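Local coordinates for uncharacterized protein (Starkeya novella, PDB 5I20), which exports a broad range of amino acids, among them L-threonine, L-methionine, L-lysine and L-glutamate, across the bacterial inner membrane as a DMT-superfamily transporter, at residues Ser59-Gln63 and Val176-Val180; Val67-Ile72 and Gly183-Ala187; Gly95-Tyr99 and Ala156-Ala160; Tyr99-Leu103 and Ser244-Pro248. One frame throughout, in Å; residues are numbered along the deposited sequence.

Contact 1 of 4, residues Ser59-Gln63 and Val176-Val180; sequences SVLRQ and VPTEV
Gln63 faces Val176, Pro177 and Val180 with the oxygen and nitrogen ends of its terminal amide, and the polar work of that amide is done within its own loop. Its NE2 donates to Val60 O at 2.9 Å, nearly straight at 166°, with the acceptor close to the amide plane. To reach back three residues the side chain folds at its second torsion (chi2 -70°), which ties residues 60 to 63 into a compact turn and fixes the rotation of the amide.

The apolar contacts gather round this turn. The CG2 methyl of Val180 lies 3.7 Å from Val60 O and 3.9 Å from Gln63 NE2, so it rests beside both ends of the internal bond. Pro177 CD meets the same nitrogen at 4.0 Å, while the OE1 branch looks onto Val176 CG2. Looser contacts extend the patch: Leu61 CD2 comes loosely near Val180 CA, and Val60 CG1 brushes the aliphatic CG of Glu179.

Val176 O also accepts a hydrogen bond from Lys233. The contact is loop packing at the cytoplasmic end of the membrane helices, joining the connection between helices 32-53 and 65-88 to the entry into helix 181-199 across the two EamA-like halves of a DMT transporter.

Contact 2 of 4, residues Val67-Ile72 and Gly183-Ala187; sequences VWVHGI and GFCLA
Phe184 lays its ring flat against Gly71, whose CA stands 3.3 Å from the ring centroid and only 1° off the normal, a CH-pi contact centred on the face. All six ring carbons lie at similar distances from that CA, as the missing side chain of Gly71 allows. With CG beside the backbone N, the phenyl group reaches out of helix 183-187 and enters helix 67-72 as a knob into the hole formed by Val67, Trp68, Gly71 and Ile72. Val67 borders the ring in its plane, CG1 lying 3.9 Å from Phe184 CZ, and the carbonyl Val67 O is 3.4 Å from the same CZ, although that oxygen already accepts the helical bond from Gly71 N.

The two segments cross at -63° with axes 9.2 Å apart, a steep helix-helix crossing within the membrane that joins helix 65-88 of the first EamA-like half to helix 181-199 of the second. Trp68 reaches back toward helix 183-187: its CE3 approaches Phe184 CE1 at 4.0 Å, the two six-membered rings standing at 85° to each other, and its CZ3 edge abuts the backbone of Gly183, where the lack of a side chain lets the indole come close. Farther along helix 67-72, Ile72 meets Ala187 through both CG1 and CD1, the latter 3.7 Å from Ala187 CB. His70 only grazes the Phe184 ring; its NE2 is hydrogen-bonded to Tyr166 O, and its ring stacks with Tyr166 and Phe173, tying this crossing to helix 150-169 and the loop that follows it.

Contact 3 of 4, residues Gly95-Tyr99 and Ala156-Ala160; sequences GLVAY and AAACA. With OLC ((2R)-2,3-dihydroxypropyl (9Z)-octadec-9-enoate), chain G.
Val97 and Ala98, at the end of helix 91-98 in the first EamA-like half, meet a row of small residues, Ala156, Ala157 and Ala160, on helix 150-169 in the second. The isopropyl group of Val97 is turned so that CG1 lies opposite the backbone N (chi1 171°), and this branch does the touching: it meets both Ala156 CB, at 3.7 Å, and Ala157 N, at 3.5 Å, with Ala157 CB slightly farther off. Val97 CB itself also nears the Ala156 methyl.

One turn along helix 156-160, Ala160 directs its methyl at the end of helix 91-98, where CB comes 3.3 Å from Ala98 O. Ala98 in turn offers its CA to Ala156 O at 3.6 Å in a CA-H...O contact, an oxygen that also accepts the helical bond from Ala160 N. Such backbone approach, with CA atoms of Ala98 and Ala160 only 4.8 Å apart, depends on the small side chains.

Cys159 has SG swung round to chi1 161°, which brings the sulfur beside Ala98 CB and against the hydrocarbon tail of a bound monoolein, 3.9 Å from its C13. Ala98 CB touches the same tail at C14, at 3.7 Å, and Tyr82 of helix 65-88 packs against both residues. The chemistry is therefore largely apolar: methyls, a thiol and closely packed backbone atoms make a helix-helix seam whose margin accepts an alkyl chain.

Contact 4 of 4, residues Tyr99-Leu103 and Ser244-Pro248; sequences YLWPL and SYAAP. With OLC ((2R)-2,3-dihydroxypropyl (9Z)-octadec-9-enoate), chain G.
Tyr245 gives its phenolic hydrogen to Tyr99 O, with OH 3.0 Å from that oxygen and lying in the carbonyl plane. The same hydroxyl receives a weak bond from Leu103 N, 3.4 Å long and bent to 138°. One side chain thus links two backbone groups on either side of the break between helices 91-98 and 101-108, using a carbonyl just past the end of the first and an amide near the start of the second. Ser244 OG bonds back to Leu240 O in the preceding helix 237-243, yet also lies 3.3 Å from Trp101 CH2.

The break in each partner, between helices 91-98 and 101-108 and between 237-243 and 246-258, brings two interrupted transmembrane helices together near the middle of the molecule, consistent with the inverted repeats of this DMT fold. Proline faces aromatic ring in both directions. Pro102 CB sits over the Tyr245 ring, 3.6 Å from its centroid, and Pro248 CG covers the Tyr99 ring at 3.9 Å; both are CH-pi contacts. The opposite face of Tyr99 carries Trp101 NE1. Tyr99 OH reaches Ala247 CB at 3.3 Å. A chi1 of 71° tucks the Trp101 indole back over its own backbone, with Pro102 CD over one face and monoolein C10 over the other; Trp101 NE1 also lies 3.2 Å from C12 of that tail.

Overall arrangement
All four contacts join the first EamA-like half to the second. Contacts 1 and 2 form one continuous patch toward the cytoplasmic side, their centres 10 Å apart: Gln63 O probably bonds Trp68 NE1 at 3.2 Å, and Val176 CG2 packs on Val67 CG2. Contacts 3 and 4, also with centres 10 Å apart, lie nearer the centre of the molecule and share Tyr99, while Ala160 O touches Trp101 CB. Both border the same monoolein tail, probably beside the central substrate cavity of this basket-shaped fold. The two pairs stay separate, contacts 2 and 3 having nearest atoms about 11 Å apart and contacts 1 and 4 about 16 Å.

Contact 1 of 4, residues Ser59-Gln63 and Val176-Val180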
# COMPACT_ATOMS: atom_id res chain seq x y z
N SER A 59 0.60 -10.26 -26.12
CA SER A 59 1.21 -9.10 -26.77
C SER A 59 1.26 -7.89 -25.84
O SER A 59 1.91 -6.89 -26.14
CB SER A 59 0.45 -8.74 -28.05
N VAL A 60 0.57 -7.98 -24.71
CA VAL A 60 0.52 -6.88 -23.76
C VAL A 60 1.83 -6.74 -22.98
O VAL A 60 2.20 -5.64 -22.58
CB VAL A 60 -0.64 -7.03 -22.75
CG1 VAL A 60 -1.95 -6.58 -23.37
CG2 VAL A 60 -0.73 -8.47 -22.26
N LEU A 61 2.52 -7.86 -22.78
CA LEU A 61 3.75 -7.86 -22.00
C LEU A 61 4.95 -7.38 -22.81
O LEU A 61 6.08 -7.34 -22.31
CB LEU A 61 4.03 -9.26 -21.45
CG LEU A 61 3.02 -9.78 -20.41
CD1 LEU A 61 3.44 -11.14 -19.89
CD2 LEU A 61 2.86 -8.79 -19.27
N ARG A 62 4.71 -7.01 -24.07
CA ARG A 62 5.75 -6.40 -24.89
C ARG A 62 5.82 -4.91 -24.59
O ARG A 62 5.09 -4.11 -25.18
CB ARG A 62 5.47 -6.64 -26.38
N GLN A 63 6.70 -4.54 -23.66
CA GLN A 63 6.83 -3.15 -23.23
C GLN A 63 8.28 -2.68 -23.27
O GLN A 63 9.20 -3.49 -23.14
CB GLN A 63 6.27 -2.98 -21.81
CG GLN A 63 4.80 -3.34 -21.67
CD GLN A 63 3.88 -2.35 -22.36
OE1 GLN A 63 4.25 -1.19 -22.56
NE2 GLN A 63 2.69 -2.80 -22.73
N VAL A 176 -0.10 2.51 -20.64
CA VAL A 176 0.23 1.12 -20.35
C VAL A 176 -0.95 0.38 -19.71
O VAL A 176 -1.47 0.82 -18.68
CB VAL A 176 1.45 1.01 -19.42
CG1 VAL A 176 1.75 -0.45 -19.11
CG2 VAL A 176 2.66 1.68 -20.06
N PRO A 177 -1.38 -0.74 -20.33
CA PRO A 177 -2.51 -1.54 -19.85
C PRO A 177 -2.34 -2.03 -18.41
O PRO A 177 -1.21 -2.24 -17.96
CB PRO A 177 -2.53 -2.73 -20.82
CG PRO A 177 -1.88 -2.21 -22.06
CD PRO A 177 -0.81 -1.27 -21.58
N THR A 178 -3.45 -2.19 -17.70
CA THR A 178 -3.43 -2.59 -16.30
C THR A 178 -2.86 -3.99 -16.11
O THR A 178 -2.16 -4.25 -15.13
CB THR A 178 -4.85 -2.54 -15.69
OG1 THR A 178 -5.39 -1.22 -15.86
CG2 THR A 178 -4.82 -2.88 -14.21
N GLU A 179 -3.14 -4.87 -17.06
CA GLU A 179 -2.71 -6.26 -16.98
C GLU A 179 -1.19 -6.41 -16.96
O GLU A 179 -0.67 -7.48 -16.63
CB GLU A 179 -3.29 -7.07 -18.14
CG GLU A 179 -3.83 -6.24 -19.30
CD GLU A 179 -5.24 -5.74 -19.06
OE1 GLU A 179 -6.05 -6.49 -18.48
OE2 GLU A 179 -5.54 -4.59 -19.45
N VAL A 180 -0.47 -5.34 -17.30
CA VAL A 180 0.99 -5.36 -17.30
C VAL A 180 1.52 -5.52 -15.87
O VAL A 180 2.60 -6.07 -15.66
CB VAL A 180 1.55 -4.07 -17.95
CG1 VAL A 180 3.07 -4.01 -17.84
CG2 VAL A 180 1.13 -4.01 -19.42

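Contact 2 of 4, residues Val67-Ile72 and Gly183-Ala187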
# COMPACT_ATOMS: atom_id res chain seq x y z
N VAL A 67 9.18 0.98 -18.69
CA VAL A 67 7.98 0.42 -18.08
C VAL A 67 8.35 -0.63 -17.04
O VAL A 67 7.79 -0.66 -15.94
CB VAL A 67 7.04 -0.21 -19.14
CG1 VAL A 67 5.89 -0.95 -18.48
CG2 VAL A 67 6.52 0.87 -20.09
N TRP A 68 9.32 -1.48 -17.38
CA TRP A 68 9.79 -2.52 -16.47
C TRP A 68 10.60 -1.96 -15.31
O TRP A 68 10.55 -2.49 -14.20
CB TRP A 68 10.62 -3.55 -17.23
CG TRP A 68 9.84 -4.27 -18.27
CD1 TRP A 68 9.93 -4.11 -19.62
CD2 TRP A 68 8.83 -5.26 -18.04
NE1 TRP A 68 9.04 -4.94 -20.25
CE2 TRP A 68 8.35 -5.66 -19.31
CE3 TRP A 68 8.28 -5.84 -16.90
CZ2 TRP A 68 7.36 -6.62 -19.46
CZ3 TRP A 68 7.30 -6.80 -17.05
CH2 TRP A 68 6.84 -7.18 -18.32
N VAL A 69 11.36 -0.90 -15.56
CA VAL A 69 12.13 -0.26 -14.51
C VAL A 69 11.17 0.32 -13.48
O VAL A 69 11.38 0.19 -12.27
CB VAL A 69 13.06 0.84 -15.06
CG1 VAL A 69 13.62 1.69 -13.93
CG2 VAL A 69 14.19 0.22 -15.87
N HIS A 70 10.11 0.94 -13.97
CA HIS A 70 9.07 1.54 -13.13
C HIS A 70 8.34 0.50 -12.28
O HIS A 70 8.22 0.65 -11.07
CB HIS A 70 8.08 2.30 -14.02
CG HIS A 70 6.79 2.63 -13.35
ND1 HIS A 70 5.60 2.00 -13.66
CD2 HIS A 70 6.49 3.54 -12.38
CE1 HIS A 70 4.63 2.50 -12.92
NE2 HIS A 70 5.14 3.43 -12.14
N GLY A 71 7.86 -0.56 -12.93
CA GLY A 71 7.06 -1.57 -12.24
C GLY A 71 7.84 -2.48 -11.32
O GLY A 71 7.44 -2.72 -10.18
N ILE A 72 8.96 -3.01 -11.82
CA ILE A 72 9.79 -3.90 -11.02
C ILE A 72 10.53 -3.11 -9.95
O ILE A 72 10.61 -3.54 -8.79
CB ILE A 72 10.80 -4.67 -11.89
CG1 ILE A 72 10.07 -5.49 -12.95
CG2 ILE A 72 11.68 -5.57 -11.03
CD1 ILE A 72 10.99 -6.14 -13.97
N GLY A 183 2.94 -8.67 -14.89
CA GLY A 183 4.34 -8.83 -15.21
C GLY A 183 5.22 -8.29 -14.11
O GLY A 183 6.28 -8.84 -13.82
N PHE A 184 4.78 -7.20 -13.49
CA PHE A 184 5.49 -6.61 -12.36
C PHE A 184 5.48 -7.56 -11.17
O PHE A 184 6.49 -7.73 -10.49
CB PHE A 184 4.85 -5.28 -11.94
CG PHE A 184 4.87 -4.22 -13.02
CD1 PHE A 184 5.76 -4.30 -14.08
CD2 PHE A 184 4.00 -3.14 -12.95
CE1 PHE A 184 5.77 -3.32 -15.06
CE2 PHE A 184 4.01 -2.17 -13.92
CZ PHE A 184 4.90 -2.25 -14.98
N CYS A 185 4.33 -8.17 -10.92
CA CYS A 185 4.17 -9.09 -9.79
C CYS A 185 5.01 -10.35 -9.97
O CYS A 185 5.69 -10.78 -9.05
CB CYS A 185 2.70 -9.45 -9.59
SG CYS A 185 1.69 -8.10 -8.95
N LEU A 186 4.95 -10.94 -11.17
CA LEU A 186 5.70 -12.15 -11.45
C LEU A 186 7.20 -11.90 -11.37
O LEU A 186 7.95 -12.72 -10.82
CB LEU A 186 5.33 -12.72 -12.82
CG LEU A 186 3.90 -13.26 -12.94
CD1 LEU A 186 3.62 -13.74 -14.36
CD2 LEU A 186 3.67 -14.38 -11.93
N ALA A 187 7.64 -10.77 -11.91
CA ALA A 187 9.05 -10.39 -11.84
C ALA A 187 9.46 -10.17 -10.39
O ALA A 187 10.52 -10.62 -9.97
CB ALA A 187 9.31 -9.14 -12.67

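Contact 3 of 4, residues Gly95-Tyr99 and Ala156-Ala160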
# COMPACT_ATOMS: atom_id res chain seq x y z
N GLY A 95 6.43 1.03 10.79
CA GLY A 95 5.14 1.18 10.13
C GLY A 95 4.69 2.63 10.05
O GLY A 95 4.10 3.05 9.05
N LEU A 96 4.97 3.40 11.10
CA LEU A 96 4.61 4.81 11.13
C LEU A 96 5.42 5.61 10.11
O LEU A 96 4.88 6.46 9.41
CB LEU A 96 4.81 5.40 12.53
CG LEU A 96 4.49 6.89 12.63
CD1 LEU A 96 3.04 7.16 12.25
CD2 LEU A 96 4.80 7.46 14.00
N VAL A 97 6.73 5.35 10.04
CA VAL A 97 7.58 6.07 9.09
C VAL A 97 7.16 5.74 7.66
O VAL A 97 7.00 6.64 6.83
CB VAL A 97 9.07 5.74 9.30
CG1 VAL A 97 9.91 6.32 8.17
CG2 VAL A 97 9.55 6.29 10.64
N ALA A 98 6.96 4.45 7.37
CA ALA A 98 6.49 4.03 6.05
C ALA A 98 5.16 4.68 5.68
O ALA A 98 4.91 4.98 4.52
CB ALA A 98 6.38 2.51 5.98
N TYR A 99 4.30 4.90 6.68
CA TYR A 99 2.97 5.44 6.39
C TYR A 99 2.98 6.96 6.24
O TYR A 99 1.96 7.63 6.39
CB TYR A 99 1.97 5.02 7.47
CG TYR A 99 0.93 4.08 6.90
CD1 TYR A 99 -0.09 4.55 6.09
CD2 TYR A 99 0.98 2.71 7.16
CE1 TYR A 99 -1.03 3.70 5.55
CE2 TYR A 99 0.04 1.85 6.62
CZ TYR A 99 -0.97 2.35 5.82
OH TYR A 99 -1.91 1.50 5.29
N ALA A 156 12.62 2.41 6.14
CA ALA A 156 11.18 2.63 6.15
C ALA A 156 10.81 3.89 5.36
O ALA A 156 9.78 3.93 4.69
CB ALA A 156 10.66 2.72 7.58
N ALA A 157 11.66 4.91 5.43
CA ALA A 157 11.44 6.13 4.66
C ALA A 157 11.67 5.88 3.17
O ALA A 157 10.96 6.43 2.33
CB ALA A 157 12.34 7.25 5.16
N ALA A 158 12.67 5.06 2.86
CA ALA A 158 12.96 4.71 1.47
C ALA A 158 11.79 3.98 0.85
O ALA A 158 11.42 4.22 -0.30
CB ALA A 158 14.23 3.86 1.39
N CYS A 159 11.21 3.07 1.63
CA CYS A 159 10.02 2.33 1.25
C CYS A 159 8.87 3.26 0.89
O CYS A 159 8.21 3.09 -0.13
CB CYS A 159 9.62 1.39 2.39
SG CYS A 159 7.93 0.80 2.34
N ALA A 160 8.65 4.26 1.74
CA ALA A 160 7.57 5.22 1.55
C ALA A 160 7.74 6.02 0.27
O ALA A 160 6.78 6.23 -0.48
CB ALA A 160 7.47 6.16 2.75
C10 OLC G . 1.05 0.08 0.26
C9 OLC G . 0.29 -1.06 -0.32
C11 OLC G . 2.51 -0.06 0.50
C8 OLC G . 0.99 -2.34 -0.63
C16 OLC G . 2.86 -0.56 5.52
C12 OLC G . 2.92 0.79 1.66
C7 OLC G . 0.72 -3.35 0.43
C15 OLC G . 4.01 -0.69 4.58
C13 OLC G . 4.12 0.19 2.31
C6 OLC G . 1.40 -4.64 0.08
C14 OLC G . 4.14 0.54 3.76
C5 OLC G . 2.35 -5.02 1.16
C4 OLC G . 2.71 -6.46 1.03
C3 OLC G . 3.50 -6.89 2.23
C2 OLC G . 3.69 -8.36 2.20

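Contact 4 of 4, residues Tyr99-Leu103 and Ser244-Pro248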
# COMPACT_ATOMS: atom_id res chain seq x y z
N TYR A 99 4.30 4.90 6.68
CA TYR A 99 2.97 5.44 6.39
C TYR A 99 2.98 6.96 6.24
O TYR A 99 1.96 7.63 6.39
CB TYR A 99 1.97 5.02 7.47
CG TYR A 99 0.93 4.08 6.90
CD1 TYR A 99 -0.09 4.55 6.09
CD2 TYR A 99 0.98 2.71 7.16
CE1 TYR A 99 -1.03 3.70 5.55
CE2 TYR A 99 0.04 1.85 6.62
CZ TYR A 99 -0.97 2.35 5.82
OH TYR A 99 -1.91 1.50 5.29
N LEU A 100 4.16 7.49 5.92
CA LEU A 100 4.26 8.83 5.36
C LEU A 100 3.88 8.80 3.89
O LEU A 100 3.67 9.85 3.28
CB LEU A 100 5.68 9.38 5.53
CG LEU A 100 6.03 9.90 6.93
CD1 LEU A 100 7.53 10.16 7.05
CD2 LEU A 100 5.25 11.17 7.22
N TRP A 101 3.79 7.61 3.31
CA TRP A 101 3.57 7.50 1.86
C TRP A 101 2.25 8.09 1.35
O TRP A 101 2.21 8.57 0.21
CB TRP A 101 3.70 6.04 1.38
CG TRP A 101 2.62 5.05 1.76
CD1 TRP A 101 2.65 4.15 2.78
CD2 TRP A 101 1.37 4.83 1.07
NE1 TRP A 101 1.50 3.40 2.79
CE2 TRP A 101 0.70 3.79 1.76
CE3 TRP A 101 0.74 5.42 -0.03
CZ2 TRP A 101 -0.56 3.32 1.37
CZ3 TRP A 101 -0.51 4.95 -0.42
CH2 TRP A 101 -1.15 3.91 0.28
N PRO A 102 1.17 8.08 2.15
CA PRO A 102 -0.00 8.75 1.58
C PRO A 102 0.18 10.26 1.45
O PRO A 102 -0.25 10.84 0.45
CB PRO A 102 -1.12 8.42 2.57
CG PRO A 102 -0.68 7.15 3.23
CD PRO A 102 0.81 7.30 3.36
N LEU A 103 0.83 10.88 2.43
CA LEU A 103 1.14 12.31 2.36
C LEU A 103 2.07 12.61 1.19
O LEU A 103 1.92 13.62 0.51
CB LEU A 103 1.77 12.78 3.68
CG LEU A 103 2.24 14.23 3.76
CD1 LEU A 103 1.07 15.19 3.53
CD2 LEU A 103 2.91 14.51 5.10
N SER A 244 -5.98 7.07 1.47
CA SER A 244 -5.14 5.95 1.88
C SER A 244 -4.96 5.87 3.40
O SER A 244 -4.74 4.79 3.94
CB SER A 244 -3.78 6.04 1.18
OG SER A 244 -3.90 5.72 -0.20
N TYR A 245 -5.07 7.00 4.10
CA TYR A 245 -5.02 6.96 5.57
C TYR A 245 -6.27 6.31 6.18
O TYR A 245 -6.39 6.24 7.40
CB TYR A 245 -4.83 8.36 6.15
CG TYR A 245 -3.41 8.86 6.05
CD1 TYR A 245 -2.36 8.12 6.57
CD2 TYR A 245 -3.12 10.05 5.40
CE1 TYR A 245 -1.05 8.56 6.47
CE2 TYR A 245 -1.82 10.50 5.29
CZ TYR A 245 -0.79 9.75 5.82
OH TYR A 245 0.51 10.19 5.71
N ALA A 246 -7.19 5.84 5.35
CA ALA A 246 -8.32 5.08 5.87
C ALA A 246 -7.88 3.66 6.20
O ALA A 246 -8.49 3.00 7.04
CB ALA A 246 -9.47 5.07 4.88
N ALA A 247 -6.82 3.19 5.54
CA ALA A 247 -6.36 1.82 5.71
C ALA A 247 -5.98 1.46 7.15
O ALA A 247 -6.39 0.41 7.64
CB ALA A 247 -5.19 1.53 4.77
N PRO A 248 -5.20 2.32 7.85
CA PRO A 248 -4.91 1.97 9.25
C PRO A 248 -6.15 1.93 10.13
O PRO A 248 -6.25 1.06 11.00
CB PRO A 248 -3.97 3.09 9.71
CG PRO A 248 -3.33 3.57 8.45
CD PRO A 248 -4.41 3.49 7.42
C10 OLC G . 1.05 0.08 0.26
C9 OLC G . 0.29 -1.06 -0.32
C11 OLC G . 2.51 -0.06 0.50
C8 OLC G . 0.99 -2.34 -0.63
C16 OLC G . 2.86 -0.56 5.52
C12 OLC G . 2.92 0.79 1.66
C7 OLC G . 0.72 -3.35 0.43
C15 OLC G . 4.01 -0.69 4.58
C13 OLC G . 4.12 0.19 2.31
C6 OLC G . 1.40 -4.64 0.08
C14 OLC G . 4.14 0.54 3.76
C5 OLC G . 2.35 -5.02 1.16
C4 OLC G . 2.71 -6.46 1.03
C3 OLC G . 3.50 -6.89 2.23
C2 OLC G . 3.69 -8.36 2.20